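Pumilio homology domain family member 4 (PDB 3BWT) binds single-stranded mRNA through its Pumilio homology domain, the C-terminal RNA-binding part of a longer yeast regulatory protein. Local coordinates at residues I249-I252 against L253-I257; G274-S277 against L278-S282; E70-T73 against E74-I77. All blocks are in the same frame, centred on the assembly; numbering follows the deposited sequence.

Interaction 1: residues I249-I252 against L253-I257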
loop_
_atom_site.group_PDB
_atom_site.type_symbol
_atom_site.label_atom_id
_atom_site.label_comp_id
_atom_site.label_asym_id
_atom_site.label_seq_id
_atom_site.Cartn_x
_atom_site.Cartn_y
_atom_site.Cartn_z
ATOM N N ILE A 249 -6.404 17.606 5.181
ATOM C CA ILE A 249 -7.313 18.414 5.981
ATOM C C ILE A 249 -8.642 17.679 6.181
ATOM O O ILE A 249 -9.117 17.550 7.313
ATOM C CB ILE A 249 -7.539 19.808 5.376
ATOM C CG1 ILE A 249 -6.222 20.583 5.320
ATOM C CG2 ILE A 249 -8.538 20.571 6.204
ATOM C CD1 ILE A 249 -5.739 21.071 6.661
ATOM N N GLU A 250 -9.221 17.189 5.084
ATOM C CA GLU A 250 -10.427 16.355 5.122
ATOM C C GLU A 250 -10.279 15.113 6.000
ATOM O O GLU A 250 -11.210 14.715 6.704
ATOM C CB GLU A 250 -10.794 15.892 3.714
ATOM C CG GLU A 250 -11.798 16.772 2.993
ATOM C CD GLU A 250 -12.737 15.960 2.121
ATOM O OE1 GLU A 250 -12.619 14.712 2.123
ATOM O OE2 GLU A 250 -13.592 16.563 1.439
ATOM N N LYS A 251 -9.114 14.485 5.932
ATOM C CA LYS A 251 -8.861 13.297 6.724
ATOM C C LYS A 251 -9.004 13.629 8.207
ATOM O O LYS A 251 -9.635 12.892 8.961
ATOM C CB LYS A 251 -7.466 12.751 6.438
ATOM C CG LYS A 251 -7.141 11.521 7.253
ATOM C CD LYS A 251 -8.199 10.469 7.041
ATOM C CE LYS A 251 -7.896 9.237 7.840
ATOM N NZ LYS A 251 -8.732 8.090 7.384
ATOM N N ILE A 252 -8.410 14.747 8.607
ATOM C CA ILE A 252 -8.508 15.257 9.969
ATOM C C ILE A 252 -9.942 15.680 10.320
ATOM O O ILE A 252 -10.443 15.369 11.406
ATOM C CB ILE A 252 -7.547 16.439 10.180
ATOM C CG1 ILE A 252 -6.100 15.957 10.162
ATOM C CG2 ILE A 252 -7.845 17.138 11.485
ATOM C CD1 ILE A 252 -5.101 17.032 9.779
ATOM N N LEU A 253 -10.604 16.379 9.400
ATOM C CA LEU A 253 -11.995 16.772 9.618
ATOM C C LEU A 253 -12.885 15.556 9.837
ATOM O O LEU A 253 -13.948 15.663 10.438
ATOM C CB LEU A 253 -12.539 17.586 8.440
ATOM C CG LEU A 253 -12.047 19.024 8.314
ATOM C CD1 LEU A 253 -12.723 19.704 7.139
ATOM C CD2 LEU A 253 -12.301 19.783 9.613
ATOM N N LYS A 254 -12.449 14.404 9.335
ATOM C CA LYS A 254 -13.231 13.173 9.436
ATOM C C LYS A 254 -12.718 12.258 10.548
ATOM O O LYS A 254 -13.194 11.134 10.713
ATOM C CB LYS A 254 -13.264 12.434 8.090
ATOM C CG LYS A 254 -14.135 13.105 7.033
ATOM C CD LYS A 254 -14.164 12.302 5.736
ATOM C CE LYS A 254 -15.184 12.868 4.749
ATOM N NZ LYS A 254 -15.395 11.977 3.564
ATOM N N THR A 255 -11.749 12.744 11.312
ATOM C CA THR A 255 -11.279 12.009 12.477
ATOM C C THR A 255 -11.833 12.635 13.757
ATOM O O THR A 255 -11.306 13.636 14.249
ATOM C CB THR A 255 -9.755 11.969 12.525
ATOM O OG1 THR A 255 -9.274 11.422 11.293
ATOM C CG2 THR A 255 -9.267 11.111 13.700
ATOM N N ALA A 256 -12.887 12.024 14.294
ATOM C CA ALA A 256 -13.699 12.647 15.342
ATOM C C ALA A 256 -12.931 13.436 16.405
ATOM O O ALA A 256 -13.308 14.567 16.709
ATOM C CB ALA A 256 -14.616 11.627 15.993
ATOM N N ILE A 257 -11.862 12.860 16.959
ATOM C CA ILE A 257 -11.160 13.517 18.065
ATOM C C ILE A 257 -10.328 14.718 17.666
ATOM O O ILE A 257 -9.807 15.413 18.538
ATOM C CB ILE A 257 -10.213 12.583 18.847
ATOM C CG1 ILE A 257 -8.976 12.273 18.006
ATOM C CG2 ILE A 257 -10.944 11.333 19.334
ATOM C CD1 ILE A 257 -7.692 12.154 18.816
#

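Interaction 2: residues G274-S277 against L278-S282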
loop_
_atom_site.group_PDB
_atom_site.type_symbol
_atom_site.label_atom_id
_atom_site.label_comp_id
_atom_site.label_asym_id
_atom_site.label_seq_id
_atom_site.Cartn_x
_atom_site.Cartn_y
_atom_site.Cartn_z
ATOM N N GLY A 274 -11.215 33.536 4.473
ATOM C CA GLY A 274 -10.821 32.154 4.292
ATOM C C GLY A 274 -11.980 31.284 3.840
ATOM O O GLY A 274 -11.860 30.482 2.909
ATOM N N ILE A 275 -13.114 31.430 4.506
ATOM C CA ILE A 275 -14.274 30.627 4.158
ATOM C C ILE A 275 -14.752 30.935 2.742
ATOM O O ILE A 275 -15.148 30.032 2.010
ATOM C CB ILE A 275 -15.403 30.787 5.194
ATOM C CG1 ILE A 275 -15.138 29.863 6.380
ATOM C CG2 ILE A 275 -16.754 30.464 4.575
ATOM C CD1 ILE A 275 -15.712 30.368 7.681
ATOM N N GLN A 276 -14.698 32.204 2.351
ATOM C CA GLN A 276 -15.074 32.583 0.998
ATOM C C GLN A 276 -14.091 31.977 -0.000
ATOM O O GLN A 276 -14.457 31.618 -1.123
ATOM C CB GLN A 276 -15.104 34.104 0.843
ATOM C CG GLN A 276 -15.853 34.570 -0.406
ATOM C CD GLN A 276 -15.499 35.988 -0.813
ATOM O OE1 GLN A 276 -16.119 36.556 -1.713
ATOM N NE2 GLN A 276 -14.493 36.563 -0.160
ATOM N N SER A 277 -12.836 31.881 0.417
ATOM C CA SER A 277 -11.825 31.223 -0.389
ATOM C C SER A 277 -12.184 29.752 -0.597
ATOM O O SER A 277 -12.104 29.240 -1.716
ATOM C CB SER A 277 -10.445 31.371 0.249
ATOM O OG SER A 277 -10.065 32.736 0.277
ATOM N N LEU A 278 -12.594 29.081 0.474
ATOM C CA LEU A 278 -13.025 27.693 0.368
ATOM C C LEU A 278 -14.251 27.553 -0.525
ATOM O O LEU A 278 -14.253 26.768 -1.474
ATOM C CB LEU A 278 -13.324 27.106 1.742
ATOM C CG LEU A 278 -12.208 26.423 2.525
ATOM C CD1 LEU A 278 -10.912 27.178 2.408
ATOM C CD2 LEU A 278 -12.637 26.301 3.972
ATOM N N LEU A 279 -15.300 28.302 -0.210
ATOM C CA LEU A 279 -16.520 28.258 -1.002
ATOM C C LEU A 279 -16.208 28.335 -2.489
ATOM O O LEU A 279 -16.915 27.745 -3.306
ATOM C CB LEU A 279 -17.446 29.412 -0.622
ATOM C CG LEU A 279 -18.674 29.594 -1.521
ATOM C CD1 LEU A 279 -19.535 28.347 -1.488
ATOM C CD2 LEU A 279 -19.485 30.804 -1.093
ATOM N N ASN A 280 -15.141 29.055 -2.831
ATOM C CA ASN A 280 -14.873 29.419 -4.226
ATOM C C ASN A 280 -13.738 28.651 -4.893
ATOM O O ASN A 280 -13.363 28.925 -6.034
ATOM C CB ASN A 280 -14.633 30.924 -4.346
ATOM C CG ASN A 280 -15.908 31.689 -4.618
ATOM O OD1 ASN A 280 -16.581 31.460 -5.630
ATOM N ND2 ASN A 280 -16.255 32.600 -3.714
ATOM N N ASP A 281 -13.208 27.674 -4.179
ATOM C CA ASP A 281 -12.074 26.925 -4.671
ATOM C C ASP A 281 -12.474 25.550 -5.198
ATOM O O ASP A 281 -13.384 24.904 -4.674
ATOM C CB ASP A 281 -11.021 26.789 -3.576
ATOM C CG ASP A 281 -9.746 26.190 -4.087
ATOM O OD1 ASP A 281 -8.953 26.938 -4.694
ATOM O OD2 ASP A 281 -9.545 24.973 -3.894
ATOM N N SER A 282 -11.780 25.117 -6.247
ATOM C CA SER A 282 -11.993 23.807 -6.845
ATOM C C SER A 282 -11.875 22.695 -5.805
ATOM O O SER A 282 -12.498 21.641 -5.953
ATOM C CB SER A 282 -10.986 23.571 -7.973
ATOM O OG SER A 282 -11.376 24.227 -9.172
#

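Interaction 3: residues E70-T73 against E74-I77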
loop_
_atom_site.group_PDB
_atom_site.type_symbol
_atom_site.label_atom_id
_atom_site.label_comp_id
_atom_site.label_asym_id
_atom_site.label_seq_id
_atom_site.Cartn_x
_atom_site.Cartn_y
_atom_site.Cartn_z
ATOM N N GLU A 70 3.536 -27.685 -3.102
ATOM C CA GLU A 70 3.396 -29.136 -3.030
ATOM C C GLU A 70 4.704 -29.865 -2.733
ATOM O O GLU A 70 4.704 -31.048 -2.379
ATOM C CB GLU A 70 2.779 -29.659 -4.329
ATOM C CG GLU A 70 1.801 -30.792 -4.106
ATOM C CD GLU A 70 0.624 -30.374 -3.249
ATOM O OE1 GLU A 70 0.030 -29.302 -3.526
ATOM O OE2 GLU A 70 0.288 -31.121 -2.303
ATOM N N VAL A 71 5.805 -29.133 -2.866
ATOM C CA VAL A 71 7.164 -29.655 -2.756
ATOM C C VAL A 71 7.551 -29.766 -1.268
ATOM O O VAL A 71 6.902 -29.134 -0.423
ATOM C CB VAL A 71 8.113 -28.713 -3.553
ATOM C CG1 VAL A 71 8.823 -27.709 -2.644
ATOM C CG2 VAL A 71 9.078 -29.503 -4.377
ATOM N N THR A 72 8.567 -30.566 -0.921
ATOM C CA THR A 72 8.941 -30.681 0.505
ATOM C C THR A 72 9.763 -29.491 0.935
ATOM O O THR A 72 10.130 -28.656 0.120
ATOM C CB THR A 72 9.749 -31.961 0.878
ATOM O OG1 THR A 72 11.059 -31.892 0.301
ATOM C CG2 THR A 72 9.042 -33.222 0.434
ATOM N N THR A 73 10.076 -29.419 2.221
ATOM C CA THR A 73 10.915 -28.327 2.693
ATOM C C THR A 73 12.327 -28.419 2.113
ATOM O O THR A 73 12.931 -27.404 1.765
ATOM C CB THR A 73 10.943 -28.253 4.218
ATOM O OG1 THR A 73 9.719 -27.663 4.671
ATOM C CG2 THR A 73 12.106 -27.400 4.686
ATOM N N GLU A 74 12.841 -29.637 1.989
ATOM C CA GLU A 74 14.161 -29.820 1.422
ATOM C C GLU A 74 14.173 -29.258 0.008
ATOM O O GLU A 74 15.068 -28.499 -0.368
ATOM C CB GLU A 74 14.567 -31.298 1.417
ATOM C CG GLU A 74 14.944 -31.855 2.793
ATOM C CD GLU A 74 13.752 -31.935 3.739
ATOM O OE1 GLU A 74 12.734 -32.563 3.367
ATOM O OE2 GLU A 74 13.831 -31.373 4.858
ATOM N N GLN A 75 13.169 -29.631 -0.776
ATOM C CA GLN A 75 13.109 -29.212 -2.166
ATOM C C GLN A 75 12.898 -27.708 -2.260
ATOM O O GLN A 75 13.559 -27.024 -3.044
ATOM C CB GLN A 75 12.000 -29.955 -2.884
ATOM C CG GLN A 75 12.313 -31.402 -3.153
ATOM C CD GLN A 75 11.071 -32.225 -3.411
ATOM O OE1 GLN A 75 10.004 -31.949 -2.856
ATOM N NE2 GLN A 75 11.201 -33.247 -4.246
ATOM N N ARG A 76 11.988 -27.196 -1.441
ATOM C CA ARG A 76 11.706 -25.775 -1.430
ATOM C C ARG A 76 12.969 -24.969 -1.176
ATOM O O ARG A 76 13.189 -23.927 -1.803
ATOM C CB ARG A 76 10.657 -25.435 -0.377
ATOM C CG ARG A 76 10.119 -24.023 -0.516
ATOM C CD ARG A 76 8.919 -23.769 0.384
ATOM N NE ARG A 76 9.290 -23.860 1.789
ATOM C CZ ARG A 76 8.916 -24.843 2.597
ATOM N NH1 ARG A 76 8.134 -25.813 2.139
ATOM N NH2 ARG A 76 9.317 -24.848 3.862
ATOM N N ILE A 77 13.801 -25.448 -0.259
ATOM C CA ILE A 77 15.037 -24.748 0.074
ATOM C C ILE A 77 16.007 -24.712 -1.103
ATOM O O ILE A 77 16.787 -23.764 -1.246
ATOM C CB ILE A 77 15.706 -25.348 1.325
ATOM C CG1 ILE A 77 14.753 -25.213 2.514
ATOM C CG2 ILE A 77 16.999 -24.628 1.640
ATOM C CD1 ILE A 77 15.116 -26.043 3.705
#

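Interaction 1: residues I249-I252 against L253-I257
The L253 amide donates to I249 O in a regular helical bond of 2.8 Å, and K254 is the first residue to leave helical geometry. This is the C-terminal end of helix 245-253 in the seventh Pumilio repeat of the all-helical Pumilio homology domain, where the chain turns toward helix 256-279. K254 N reaches both E250 O and K251 O, each weakly. The T255 amide closes the turn on I252 O at 2.9 Å, standing well above that carbonyl's plane, 68° out of it, rather than on a lone pair.

T255 also seals the helix end with its side chain. OG1 lies beside its own backbone N, opposite the carbonyl carbon (chi1 -55°), which carries the hydroxyl back over the last turn to donate to K251 O at 2.8 Å. With an alanine in place of T255, K251 O would lose the hydroxyl and probably keep little more than the weak bond from K254 N, leaving the turn less firmly held.

On the outer side, E250 and K254 run side by side in the same direction. The lysine's extended chain passes along E250 O, and NZ stops 4.2 Å from E250 OE1, where the opposite charges probably attract, though beyond a salt bridge; E250 OE2 turns to T290 in a weak hydrogen bond. The K251 ammonium group is hydrogen-bonded instead to T214 of the preceding repeat.

The apolar side chains face inward. I252 packs on V258 and I213, while L253 rests against M262 and I263 of helix 256-279 and against V287 of helix 284-298. Within the turn, I249 and L253 meet loosely, one branch methyl from each: CG2 of I249 lies 4.4 Å from CD1 of L253.

Interaction 2: residues G274-S277 against L278-S282
L278 and L279 continue the last turn of helix 256-279, their amides donating to G274 O and I275 O respectively. The second of these bonds is practically straight, 2.8 Å from L279 N to I275 O with an angle of 179° at the hydrogen. L278 brings its CD1 methyl up to G274 O, 3.5 Å away, beyond the oxygen end of the carbonyl, and also packs on I237 and S240 of helix 236-240 and on L288. The L279 side chain packs on N285 and L288 of helix 284-298 and on L313 and I318.

N280 is the first residue to leave helical geometry. Its side chain folds back along the helix end, so that CB stands 3.3 Å from Q276 O and ND2 makes a weak hydrogen bond of 3.3 Å to that same oxygen. The Q276 and N280 side chains lie side by side, pointing the same way, with their amide planes 65° apart, and ND2 lies 3.9 Å from Q276 CG, alongside the aliphatic part of the glutamine.

At D281 the direction changes: CB comes within 3.3 Å of S277 O, while the backbone N bonds to L278 O. The carboxylate looks forward, OD2 accepting from the amides of Y283 and G284 at the start of helix 284-298. S277 OG, by contrast, looks back to T273 O.

Within this part of the eighth Pumilio repeat the chemistry is thus divided between the end of helix 256-279 and the start of helix 284-298. An asparagine amide lends weak additional cover to a terminal carbonyl of the first, and the next residue's carboxylate caps the amides of the second, where its negative charge probably also suits the helix dipole.

Interaction 3: residues E70-T73 against E74-I77
T72 and Q75 form a capping box at the start of helix 73-83 in the second Pumilio repeat, each side chain crossing to the other's backbone. Q75 N donates to T72 OG1 at 3.3 Å, and the glutamine chain, extended beyond CG, brings OE1 back to T72 N. That return bond is nearly straight, 2.8 Å with an angle of 178° at the hydrogen, and the donor lies in the plane of the glutamine carbonyl. T72 OG1 sits between its own backbone N and carbonyl carbon (chi1 69°), a position from which it can accept from Q75 N and also bond weakly to OE1.

V71 lies obliquely against the same glutamine, its CG2 methyl packing against Q75 CB, while both side chains also touch F44 of helix 37-47. The other valine methyl, CG1, lies 3.7 Å from R76 CB. The other end of the glutamine amide, NE2, is hydrogen-bonded to D41.

T73 meets two partners with its two branches. CG2 packs on I77 CD1, whereas OG1 accepts from R76 NH2 at 3.0 Å, tilted 33° from the guanidinium plane. T73 CA lies over one face of that group, which forms a salt bridge through NE to E112 of helix 110-120.

Polar groups at the helix start are consequently paired in both directions: a first-turn amide has a hydroxyl, and the amide of T72 has a glutamine carbonyl. The arginine's charge is met by E112, and the threonine hydroxyl gives its guanidinium a second hold that probably limits its turning.

From the N terminus, interaction 3 comes first: it shapes the bend between helices 60-70 and 73-83 in the second repeat, with neighbours on helices 37-47 and 110-120. Interaction 1 follows far along the chain, at the turn from helix 245-253 into helix 256-279, and interaction 2 ends helix 256-279 before helix 284-298. The three lie in series; each closes only a local turn, and none nests in or crosses another. Interactions 1 and 2 share helix 256-279, their centres about 19 Å apart, and both touch helix 284-298. Interaction 3 lies on the opposite side of the chain's centre from the other two, its centre about 49 Å from that of interaction 1.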